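Local coordinates for protein 3,6-diketocamphane 1,6-monooxygenase (Pseudomonas putida, PDB 4UWM) that oxidises the camphor-derived diketone (1S,4S)-bornane-2,5-dione to a lactone with reduced FMN and molecular oxygen, as a homodimeric type II Baeyer-Villiger monooxygenase, at residues His10-Pro15 with Glu347-Tyr352; Gln49-Ile54 with Glu282-Pro287; Ser222-Leu227 with Val255-Phe260. One frame throughout, in Å; residues are numbered along the deposited sequence.

The three contacts lie around the C-terminal ends of the strands of one TIM barrel, where FMN is bound. Contact 1 joins the loops that follow strands 4-9 and 343-347 and carries His10, which is hydrogen-bonded to the flavin. Contact 2, its centre about 9 Å from that of contact 1, meets it through the backbone, Met13 N lying 3.0 Å from Trp51 O, and its Glu52 side chain comes within about 7 Å of FMN. Contact 3 pairs strands 219-223 and 254-261 about 16 Å from contact 1, centre to centre; Ser256 OG is 2.6 Å from Glu347 OE2, and Ile223 lines the flavin pocket. Contacts 2 and 3 do not touch.

Contact 1 of 3, residues His10-Pro15 with Glu347-Tyr352; sequences HPYMRP and EAHDYY. With FMN (flavin mononucleotide), chain C.
His10-Pro15 and Glu347-Tyr352 form a buried loop-to-loop contact, polar at both ends, between the segments that leave the C-terminal ends of strands 4-9 and 343-347. At the inner end His10 ND1 donates to Glu347 OE1 (2.7 Å), which accepts with its syn lone pair; ring and carboxylate are nearly coplanar, 13° apart, although the N-H points somewhat off the oxygen. The other ring nitrogen, NE2, gives a 2.8 Å hydrogen bond to N5 of FMN. The two bonds together probably hold the rotation of the imidazole, and Glu347 OE2 is hydrogen-bonded to Ser256 OG. In the TIM barrel of the bacterial luciferase family, to which this enzyme belongs, the first and last strands adjoin and bring these loops together beside the cofactor. Tyr12 fills the middle: its OH sits over the centre of the His10 ring, 3.8 Å above the plane, while its CD2 lies 3.9 Å from His349 CE1, the two rings near parallel but slid apart. Water 2 links Tyr12 O with Asp350 N and His349 ND1. Farther out, Asp350 turns its CG anti to the backbone N (chi1 -171°), which carries the carboxylate to the opposite loop, where OD2 accepts from Arg14 N at 3.0 Å through its anti lone pair. Asp350 OD1 is salt-bridged to Arg17, whereas in one of its two conformers Arg14 pairs with Asp353 and reaches Asp350 O through water 5.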
loop_
_atom_site.group_PDB
_atom_site.type_symbol
_atom_site.label_atom_id
_atom_site.label_comp_id
_atom_site.label_asym_id
_atom_site.label_seq_id
_atom_site.Cartn_x
_atom_site.Cartn_y
_atom_site.Cartn_z
ATOM N N HIS A 10 6.210 -2.442 15.631
ATOM C CA HIS A 10 5.117 -3.408 15.654
ATOM C C HIS A 10 3.745 -2.988 15.124
ATOM O O HIS A 10 3.111 -3.778 14.419
ATOM C CB HIS A 10 5.002 -4.147 16.984
ATOM C CG HIS A 10 5.898 -5.329 17.056
ATOM N ND1 HIS A 10 7.146 -5.282 17.636
ATOM C CD2 HIS A 10 5.758 -6.582 16.561
ATOM C CE1 HIS A 10 7.726 -6.462 17.517
ATOM N NE2 HIS A 10 6.906 -7.268 16.869
ATOM N N PRO A 11 3.247 -1.807 15.480
ATOM C CA PRO A 11 3.788 -0.946 16.529
ATOM C C PRO A 11 3.186 -1.338 17.882
ATOM O O PRO A 11 2.493 -2.363 17.973
ATOM C CB PRO A 11 3.278 0.420 16.121
ATOM C CG PRO A 11 1.934 0.114 15.545
ATOM C CD PRO A 11 2.117 -1.180 14.781
ATOM N N TYR A 12 3.471 -0.560 18.927
ATOM C CA TYR A 12 2.710 -0.677 20.174
ATOM C C TYR A 12 2.119 0.700 20.496
ATOM O O TYR A 12 2.710 1.482 21.254
ATOM C CB TYR A 12 3.593 -1.170 21.338
ATOM C CG TYR A 12 4.063 -2.607 21.180
ATOM C CD1 TYR A 12 3.152 -3.664 21.263
ATOM C CD2 TYR A 12 5.405 -2.910 20.950
ATOM C CE1 TYR A 12 3.564 -4.981 21.106
ATOM C CE2 TYR A 12 5.822 -4.235 20.793
ATOM C CZ TYR A 12 4.893 -5.257 20.882
ATOM O OH TYR A 12 5.259 -6.579 20.740
ATOM N N MET A 13 0.984 0.991 19.882
ATOM C CA MET A 13 0.320 2.282 20.028
ATOM C C MET A 13 -0.707 2.163 21.139
ATOM O O MET A 13 -1.494 1.212 21.150
ATOM C CB MET A 13 -0.407 2.703 18.740
ATOM C CG MET A 13 0.440 2.907 17.484
ATOM S SD MET A 13 1.790 4.109 17.671
ATOM C CE MET A 13 0.910 5.645 17.807
ATOM N N ARG A 14 -0.745 3.145 22.054
ATOM C CA ARG A 14 -1.755 3.153 23.128
ATOM C C ARG A 14 -3.160 3.017 22.572
ATOM O O ARG A 14 -3.517 3.694 21.599
ATOM C CB ARG A 14 -1.691 4.444 23.966
ATOM C CG ARG A 14 -0.467 4.600 24.840
ATOM C CD ARG A 14 -0.741 5.588 25.972
ATOM N NE ARG A 14 -1.175 6.898 25.488
ATOM C CZ ARG A 14 -0.354 7.864 25.075
ATOM N NH1 ARG A 14 0.957 7.672 25.079
ATOM N NH2 ARG A 14 -0.848 9.025 24.643
ATOM N N PRO A 15 -3.994 2.152 23.182
ATOM C CA PRO A 15 -5.372 2.062 22.714
ATOM C C PRO A 15 -6.048 3.429 22.689
ATOM O O PRO A 15 -5.872 4.220 23.616
ATOM C CB PRO A 15 -6.027 1.133 23.748
ATOM C CG PRO A 15 -4.911 0.218 24.100
ATOM C CD PRO A 15 -3.708 1.120 24.193
ATOM N N GLU A 347 12.947 -2.169 19.697
ATOM C CA GLU A 347 11.482 -2.094 19.706
ATOM C C GLU A 347 11.009 -0.660 19.885
ATOM O O GLU A 347 11.363 -0.000 20.870
ATOM C CB GLU A 347 10.901 -2.956 20.824
ATOM C CG GLU A 347 11.014 -4.465 20.638
ATOM C CD GLU A 347 9.984 -5.061 19.673
ATOM O OE1 GLU A 347 9.074 -4.330 19.187
ATOM O OE2 GLU A 347 10.104 -6.274 19.396
ATOM N N ALA A 348 10.207 -0.172 18.938
ATOM C CA ALA A 348 9.693 1.192 19.012
ATOM C C ALA A 348 8.458 1.238 19.899
ATOM O O ALA A 348 7.576 0.369 19.808
ATOM C CB ALA A 348 9.390 1.747 17.621
ATOM N N HIS A 349 8.401 2.233 20.784
ATOM C CA HIS A 349 7.225 2.398 21.633
ATOM C C HIS A 349 6.494 3.719 21.392
ATOM O O HIS A 349 6.971 4.561 20.655
ATOM C CB HIS A 349 7.597 2.187 23.103
ATOM C CG HIS A 349 7.610 0.749 23.481
ATOM N ND1 HIS A 349 6.476 0.080 23.884
ATOM C CD2 HIS A 349 8.591 -0.178 23.414
ATOM C CE1 HIS A 349 6.773 -1.186 24.112
ATOM N NE2 HIS A 349 8.054 -1.365 23.847
ATOM N N ASP A 350 5.327 3.887 22.000
ATOM C CA ASP A 350 4.487 5.035 21.692
ATOM C C ASP A 350 4.985 6.310 22.395
ATOM O O ASP A 350 4.477 6.676 23.461
ATOM C CB ASP A 350 3.025 4.753 22.053
ATOM C CG ASP A 350 2.079 5.830 21.555
ATOM O OD1 ASP A 350 2.534 6.902 21.144
ATOM O OD2 ASP A 350 0.872 5.592 21.580
ATOM N N TYR A 351 5.956 6.960 21.758
ATOM C CA TYR A 351 6.523 8.242 22.176
ATOM C C TYR A 351 6.064 9.401 21.305
ATOM O O TYR A 351 6.681 10.484 21.281
ATOM C CB TYR A 351 8.041 8.162 22.125
ATOM C CG TYR A 351 8.664 7.680 23.403
ATOM C CD1 TYR A 351 8.919 8.568 24.460
ATOM C CD2 TYR A 351 9.025 6.346 23.558
ATOM C CE1 TYR A 351 9.510 8.125 25.639
ATOM C CE2 TYR A 351 9.615 5.896 24.729
ATOM C CZ TYR A 351 9.863 6.791 25.758
ATOM O OH TYR A 351 10.441 6.326 26.907
ATOM N N TYR A 352 4.962 9.181 20.600
ATOM C CA TYR A 352 4.454 10.152 19.653
ATOM C C TYR A 352 4.180 11.523 20.302
ATOM O O TYR A 352 4.435 12.547 19.667
ATOM C CB TYR A 352 3.164 9.638 19.038
ATOM C CG TYR A 352 2.547 10.525 17.981
ATOM C CD1 TYR A 352 3.282 10.969 16.879
ATOM C CD2 TYR A 352 1.209 10.891 18.068
ATOM C CE1 TYR A 352 2.697 11.749 15.892
ATOM C CE2 TYR A 352 0.624 11.676 17.091
ATOM C CZ TYR A 352 1.364 12.083 15.999
ATOM O OH TYR A 352 0.758 12.846 15.026
HETATM N N1 FMN C . 6.231 -12.359 14.038
HETATM C C2 FMN C . 6.596 -11.542 13.008
HETATM O O2 FMN C . 6.526 -11.964 11.835
HETATM N N3 FMN C . 7.041 -10.286 13.199
HETATM C C4 FMN C . 7.155 -9.747 14.419
HETATM O O4 FMN C . 7.575 -8.577 14.538
HETATM C C4A FMN C . 6.775 -10.565 15.605
HETATM N N5 FMN C . 6.857 -10.091 16.869
HETATM C C5A FMN C . 6.506 -10.851 17.937
HETATM C C6 FMN C . 6.608 -10.329 19.229
HETATM C C7 FMN C . 6.252 -11.096 20.339
HETATM C C7M FMN C . 6.369 -10.514 21.726
HETATM C C8 FMN C . 5.759 -12.490 20.132
HETATM C C8M FMN C . 5.361 -13.362 21.291
HETATM C C9 FMN C . 5.658 -13.012 18.846
HETATM C C9A FMN C . 6.013 -12.251 17.734
HETATM N N10 FMN C . 5.917 -12.781 16.420
HETATM C C10 FMN C . 6.291 -11.948 15.333
HETATM C "C1'" FMN C . 5.416 -14.150 16.196
HETATM C "C2'" FMN C . 6.549 -15.154 16.048
HETATM O "O2'" FMN C . 7.495 -14.622 15.122
HETATM C "C3'" FMN C . 6.027 -16.493 15.536
HETATM O "O3'" FMN C . 5.751 -17.335 16.664
HETATM C "C4'" FMN C . 7.036 -17.145 14.588
HETATM O "O4'" FMN C . 6.952 -16.546 13.288
HETATM C "C5'" FMN C . 6.870 -18.656 14.472
HETATM O "O5'" FMN C . 7.795 -19.208 15.400
HETATM P P FMN C . 8.231 -20.748 15.422
HETATM O O1P FMN C . 8.321 -21.216 14.003
HETATM O O2P FMN C . 9.561 -20.629 16.104
HETATM O O3P FMN C . 7.146 -21.400 16.232
HETATM O O HOH W 1 7.200 -1.609 18.124
HETATM O O HOH W 2 4.079 1.704 23.462
HETATM O O HOH W 3 4.794 1.972 19.029
HETATM O O HOH W 4 7.923 -7.939 20.449
HETATM O O HOH W 5 2.769 5.757 25.406
HETATM O O HOH W 6 3.349 9.358 23.527
#

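Contact 2 of 3, residues Gln49-Ile54 with Glu282-Pro287; sequences QIWENI and ERYLIP
The Trp51 indole and the Tyr284 phenol lie face to face, with Trp51 CD1 over the centre of the phenol ring and Tyr284 CB above the rim of the indole. This is an offset stack: the five-membered ring and the phenol have centroids 3.9 Å apart and planes 13° from parallel. Arg283 CD approaches the indole edge at CZ2 (4.1 Å), and Glu52 OE2 lies at the edge of the phenol, in its plane. The contact joins the loop after strand 40-43 of the TIM barrel to helix 276-291, whose backbone makes a wider pi-type turn at Glu282-Leu285. Tyr284 places its CG anti to the backbone N (chi1 177°), sending the ring from the helix along the indole; the two side chains run past each other in opposite directions. The dimer partner reaches the same place: Gln182 of the second subunit accepts from Trp51 NE1 and donates to Arg283 O, and Glu181 of that subunit forms a salt bridge with the Arg283 guanidinium, whose NH1 is also hydrogen-bonded to Tyr279 OH. The stack is therefore part of the subunit interface as well as of the barrel rim. At the far end of the phenol, Tyr284 OH donates to Glu52 OE2 (2.6 Å) through the syn lone pair of OE2, the carboxylate plane standing 68° from the ring. The bend of the Glu52 chain at chi2 (90°) brings its carboxylate round to this hydroxyl. Gln49 NE2 donates a 3.2 Å hydrogen bond to Glu52 OE1 from above the carboxylate plane.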
loop_
_atom_site.group_PDB
_atom_site.type_symbol
_atom_site.label_atom_id
_atom_site.label_comp_id
_atom_site.label_asym_id
_atom_site.label_seq_id
_atom_site.Cartn_x
_atom_site.Cartn_y
_atom_site.Cartn_z
ATOM N N GLN A 49 -5.610 -6.778 15.850
ATOM C CA GLN A 49 -5.046 -6.334 17.153
ATOM C C GLN A 49 -5.220 -4.845 17.430
ATOM O O GLN A 49 -5.329 -4.056 16.504
ATOM C CB GLN A 49 -3.565 -6.690 17.235
ATOM C CG GLN A 49 -3.295 -8.201 17.314
ATOM C CD GLN A 49 -3.774 -8.791 18.626
ATOM O OE1 GLN A 49 -4.782 -9.483 18.670
ATOM N NE2 GLN A 49 -3.060 -8.489 19.712
ATOM N N ILE A 50 -5.178 -4.457 18.702
ATOM C CA ILE A 50 -5.355 -3.044 19.087
ATOM C C ILE A 50 -4.050 -2.272 19.169
ATOM O O ILE A 50 -3.916 -1.232 18.533
ATOM C CB ILE A 50 -6.129 -2.888 20.431
ATOM C CG1 ILE A 50 -7.518 -3.525 20.336
ATOM C CG2 ILE A 50 -6.224 -1.411 20.854
ATOM C CD1 ILE A 50 -8.484 -2.803 19.431
ATOM N N TRP A 51 -3.116 -2.751 19.989
ATOM C CA TRP A 51 -1.819 -2.113 20.128
ATOM C C TRP A 51 -1.015 -2.218 18.832
ATOM O O TRP A 51 -0.369 -1.244 18.423
ATOM C CB TRP A 51 -1.004 -2.729 21.273
ATOM C CG TRP A 51 -1.446 -2.403 22.684
ATOM C CD1 TRP A 51 -2.435 -3.014 23.391
ATOM C CD2 TRP A 51 -0.858 -1.425 23.572
ATOM N NE1 TRP A 51 -2.506 -2.479 24.667
ATOM C CE2 TRP A 51 -1.554 -1.503 24.801
ATOM C CE3 TRP A 51 0.188 -0.511 23.451
ATOM C CZ2 TRP A 51 -1.248 -0.678 25.895
ATOM C CZ3 TRP A 51 0.497 0.323 24.551
ATOM C CH2 TRP A 51 -0.226 0.230 25.745
ATOM N N GLU A 52 -1.065 -3.394 18.195
ATOM C CA GLU A 52 -0.308 -3.624 16.972
ATOM C C GLU A 52 -1.273 -3.331 15.824
ATOM O O GLU A 52 -1.952 -4.218 15.324
ATOM C CB GLU A 52 0.220 -5.063 16.924
ATOM C CG GLU A 52 0.963 -5.503 18.196
ATOM C CD GLU A 52 0.082 -6.140 19.269
ATOM O OE1 GLU A 52 -1.151 -5.982 19.241
ATOM O OE2 GLU A 52 0.647 -6.792 20.191
ATOM N N ASN A 53 -1.352 -2.062 15.444
ATOM C CA ASN A 53 -2.505 -1.588 14.674
ATOM C C ASN A 53 -2.176 -1.178 13.232
ATOM O O ASN A 53 -2.784 -0.251 12.704
ATOM C CB ASN A 53 -3.216 -0.447 15.441
ATOM C CG ASN A 53 -2.329 0.764 15.643
ATOM O OD1 ASN A 53 -1.134 0.702 15.401
ATOM N ND2 ASN A 53 -2.921 1.893 16.063
ATOM N N ILE A 54 -1.217 -1.861 12.600
ATOM C CA ILE A 54 -0.912 -1.576 11.198
ATOM C C ILE A 54 -1.223 -2.825 10.357
ATOM O O ILE A 54 -0.487 -3.806 10.444
ATOM C CB ILE A 54 0.563 -1.075 11.006
ATOM C CG1 ILE A 54 0.723 0.347 11.598
ATOM C CG2 ILE A 54 0.979 -1.083 9.524
ATOM C CD1 ILE A 54 2.157 0.872 11.559
ATOM N N GLU A 282 3.449 -2.936 31.610
ATOM C CA GLU A 282 2.548 -3.087 32.763
ATOM C C GLU A 282 1.111 -3.365 32.369
ATOM O O GLU A 282 0.456 -4.227 32.962
ATOM C CB GLU A 282 2.569 -1.814 33.608
ATOM C CG GLU A 282 2.171 -2.004 35.054
ATOM C CD GLU A 282 3.348 -2.435 35.891
ATOM O OE1 GLU A 282 3.647 -3.646 35.900
ATOM O OE2 GLU A 282 3.987 -1.557 36.507
ATOM N N ARG A 283 0.599 -2.627 31.383
ATOM C CA ARG A 283 -0.809 -2.748 31.030
ATOM C C ARG A 283 -1.113 -3.920 30.111
ATOM O O ARG A 283 -2.194 -4.514 30.194
ATOM C CB ARG A 283 -1.336 -1.461 30.400
ATOM C CG ARG A 283 -2.816 -1.542 30.074
ATOM C CD ARG A 283 -3.357 -0.280 29.429
ATOM N NE ARG A 283 -4.685 -0.519 28.872
ATOM C CZ ARG A 283 -5.372 0.361 28.151
ATOM N NH1 ARG A 283 -4.864 1.568 27.896
ATOM N NH2 ARG A 283 -6.574 0.034 27.703
ATOM N N TYR A 284 -0.171 -4.233 29.225
ATOM C CA TYR A 284 -0.465 -5.098 28.082
ATOM C C TYR A 284 0.418 -6.339 28.046
ATOM O O TYR A 284 -0.086 -7.454 28.113
ATOM C CB TYR A 284 -0.336 -4.290 26.754
ATOM C CG TYR A 284 -0.551 -5.112 25.487
ATOM C CD1 TYR A 284 -1.700 -5.879 25.318
ATOM C CD2 TYR A 284 0.380 -5.082 24.446
ATOM C CE1 TYR A 284 -1.906 -6.618 24.163
ATOM C CE2 TYR A 284 0.188 -5.831 23.290
ATOM C CZ TYR A 284 -0.960 -6.589 23.156
ATOM O OH TYR A 284 -1.176 -7.328 22.015
ATOM N N LEU A 285 1.729 -6.143 27.937
ATOM C CA LEU A 285 2.634 -7.260 27.655
ATOM C C LEU A 285 2.862 -8.235 28.811
ATOM O O LEU A 285 2.843 -9.455 28.602
ATOM C CB LEU A 285 3.989 -6.758 27.127
ATOM C CG LEU A 285 3.969 -6.078 25.752
ATOM C CD1 LEU A 285 5.323 -5.472 25.440
ATOM C CD2 LEU A 285 3.535 -7.056 24.664
ATOM N N ILE A 286 3.122 -7.702 30.007
ATOM C CA ILE A 286 3.448 -8.562 31.149
ATOM C C ILE A 286 2.317 -9.541 31.447
ATOM O O ILE A 286 2.585 -10.740 31.522
ATOM C CB ILE A 286 3.950 -7.774 32.389
ATOM C CG1 ILE A 286 5.395 -7.329 32.160
ATOM C CG2 ILE A 286 3.875 -8.620 33.654
ATOM C CD1 ILE A 286 5.836 -6.139 32.995
ATOM N N PRO A 287 1.052 -9.066 31.555
ATOM C CA PRO A 287 -0.013 -10.038 31.827
ATOM C C PRO A 287 -0.095 -11.167 30.789
ATOM O O PRO A 287 -0.402 -12.302 31.151
ATOM C CB PRO A 287 -1.283 -9.185 31.791
ATOM C CG PRO A 287 -0.832 -7.834 32.203
ATOM C CD PRO A 287 0.529 -7.683 31.574
#

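Contact 3 of 3, residues Ser222-Leu227 with Val255-Phe260; sequences SIFSGL and VSHTVF
Ser222 and Ile223 pair with Val255 and Ser256 as neighbouring parallel strands, the two ends of a beta-alpha-beta unit in the TIM barrel whose crossover runs through helix 227-244. The tight part is this short backbone seam. Ser256 N donates to Ser222 O at 2.8 Å, and Phe224 N to Ser256 O at 3.0 Å, so that Ser256 is gripped through both its N-H and its carbonyl. On one face of the sheet Ile223 CD1 rests 3.9 Å from Ser256 CB in the conformers modelled here; Ile223 also lines the FMN pocket.

Past the seam the chains diverge, and Ser222-Leu227 turns toward helix 227-244 through partly exposed Phe224 and Ser225. Phe224 lies where the chains part, its CG anti to the backbone N (chi1 -177°); CB and CG meet His257, while the outer part of the ring runs on away from the strand. His257 CE1 sits over a face of the phenyl ring, 3.3 Å from Phe224 CG. Phe224 CB stands over the imidazole face in a CH-pi contact, 3.9 Å from the ring centroid, and the two rings are oblique, at 32°. Phe224 CB also packs on Val255 CG1, and its side chain touches Leu334 of helix 324-338. An alanine here would keep the CB contact but would probably lose the ring against His257 CE1 and leave a gap toward Leu334. Gly226 N lies over the centre of the Phe224 ring, 3.6 Å above its plane.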
loop_
_atom_site.group_PDB
_atom_site.type_symbol
_atom_site.label_atom_id
_atom_site.label_comp_id
_atom_site.label_asym_id
_atom_site.label_seq_id
_atom_site.Cartn_x
_atom_site.Cartn_y
_atom_site.Cartn_z
ATOM N N SER A 222 15.147 -13.012 15.479
ATOM C CA SER A 222 14.725 -13.586 16.746
ATOM C C SER A 222 14.246 -12.490 17.686
ATOM O O SER A 222 14.801 -11.393 17.700
ATOM C CB SER A 222 15.894 -14.333 17.418
ATOM O OG SER A 222 16.424 -15.371 16.599
ATOM N N ILE A 223 13.211 -12.794 18.455
ATOM C CA ILE A 223 12.794 -11.930 19.554
ATOM C C ILE A 223 13.513 -12.433 20.807
ATOM O O ILE A 223 13.393 -13.602 21.164
ATOM C CB ILE A 223 11.265 -11.969 19.781
ATOM C CG1 ILE A 223 10.476 -11.836 18.458
ATOM C CG2 ILE A 223 10.849 -10.920 20.807
ATOM C CD1 ILE A 223 10.553 -10.490 17.753
ATOM N N PHE A 224 14.278 -11.564 21.469
ATOM C CA PHE A 224 15.062 -12.039 22.620
ATOM C C PHE A 224 14.161 -12.517 23.733
ATOM O O PHE A 224 13.312 -11.763 24.216
ATOM C CB PHE A 224 16.032 -10.999 23.163
ATOM C CG PHE A 224 16.883 -11.515 24.297
ATOM C CD1 PHE A 224 17.870 -12.469 24.062
ATOM C CD2 PHE A 224 16.696 -11.053 25.595
ATOM C CE1 PHE A 224 18.660 -12.948 25.100
ATOM C CE2 PHE A 224 17.478 -11.532 26.640
ATOM C CZ PHE A 224 18.460 -12.480 26.392
ATOM N N SER A 225 14.343 -13.778 24.118
ATOM C CA SER A 225 13.501 -14.406 25.128
ATOM C C SER A 225 14.310 -15.189 26.172
ATOM O O SER A 225 13.751 -15.999 26.908
ATOM C CB SER A 225 12.445 -15.299 24.458
ATOM O OG SER A 225 13.015 -16.501 23.981
ATOM N N GLY A 226 15.618 -14.924 26.237
ATOM C CA GLY A 226 16.529 -15.651 27.131
ATOM C C GLY A 226 17.738 -16.213 26.396
ATOM O O GLY A 226 17.700 -16.400 25.172
ATOM N N LEU A 227 18.812 -16.487 27.141
ATOM C CA LEU A 227 20.087 -16.933 26.561
ATOM C C LEU A 227 19.998 -18.289 25.860
ATOM O O LEU A 227 20.590 -18.484 24.797
ATOM C CB LEU A 227 21.188 -16.984 27.630
ATOM C CG LEU A 227 21.649 -15.704 28.335
ATOM C CD1 LEU A 227 22.596 -16.048 29.478
ATOM C CD2 LEU A 227 22.318 -14.746 27.360
ATOM N N VAL A 255 18.241 -9.448 16.109
ATOM C CA VAL A 255 17.682 -9.822 17.402
ATOM C C VAL A 255 16.999 -8.608 18.000
ATOM O O VAL A 255 17.617 -7.550 18.154
ATOM C CB VAL A 255 18.755 -10.356 18.391
ATOM C CG1 VAL A 255 18.095 -10.772 19.714
ATOM C CG2 VAL A 255 19.490 -11.543 17.796
ATOM N N SER A 256 15.721 -8.775 18.337
ATOM C CA SER A 256 14.896 -7.698 18.871
ATOM C C SER A 256 14.999 -7.627 20.399
ATOM O O SER A 256 14.838 -8.647 21.075
ATOM C CB SER A 256 13.442 -7.903 18.430
ATOM O OG SER A 256 12.562 -7.029 19.108
ATOM N N HIS A 257 15.256 -6.434 20.916
ATOM C CA HIS A 257 15.406 -6.176 22.344
ATOM C C HIS A 257 14.636 -4.912 22.677
ATOM O O HIS A 257 14.497 -4.018 21.826
ATOM C CB HIS A 257 16.877 -5.890 22.703
ATOM C CG HIS A 257 17.773 -7.089 22.686
ATOM N ND1 HIS A 257 17.912 -7.929 23.771
ATOM C CD2 HIS A 257 18.600 -7.569 21.730
ATOM C CE1 HIS A 257 18.777 -8.884 23.476
ATOM N NE2 HIS A 257 19.213 -8.687 22.244
ATOM N N THR A 258 14.178 -4.824 23.922
ATOM C CA THR A 258 13.709 -3.566 24.489
ATOM C C THR A 258 14.957 -2.817 24.982
ATOM O O THR A 258 15.726 -3.354 25.787
ATOM C CB THR A 258 12.724 -3.832 25.635
ATOM O OG1 THR A 258 11.627 -4.606 25.137
ATOM C CG2 THR A 258 12.217 -2.522 26.251
ATOM N N VAL A 259 15.170 -1.612 24.455
ATOM C CA VAL A 259 16.430 -0.886 24.596
ATOM C C VAL A 259 16.137 0.574 24.879
ATOM O O VAL A 259 15.394 1.220 24.145
ATOM C CB VAL A 259 17.312 -0.958 23.321
ATOM C CG1 VAL A 259 18.675 -0.328 23.562
ATOM C CG2 VAL A 259 17.497 -2.384 22.860
ATOM N N PHE A 260 16.716 1.099 25.959
ATOM C CA PHE A 260 16.614 2.528 26.233
ATOM C C PHE A 260 17.912 3.068 26.839
ATOM O O PHE A 260 18.484 2.472 27.763
ATOM C CB PHE A 260 15.400 2.858 27.100
ATOM C CG PHE A 260 15.095 4.334 27.160
ATOM C CD1 PHE A 260 15.743 5.163 28.081
ATOM C CD2 PHE A 260 14.181 4.904 26.284
ATOM C CE1 PHE A 260 15.471 6.522 28.125
ATOM C CE2 PHE A 260 13.908 6.264 26.322
ATOM C CZ PHE A 260 14.554 7.078 27.242
#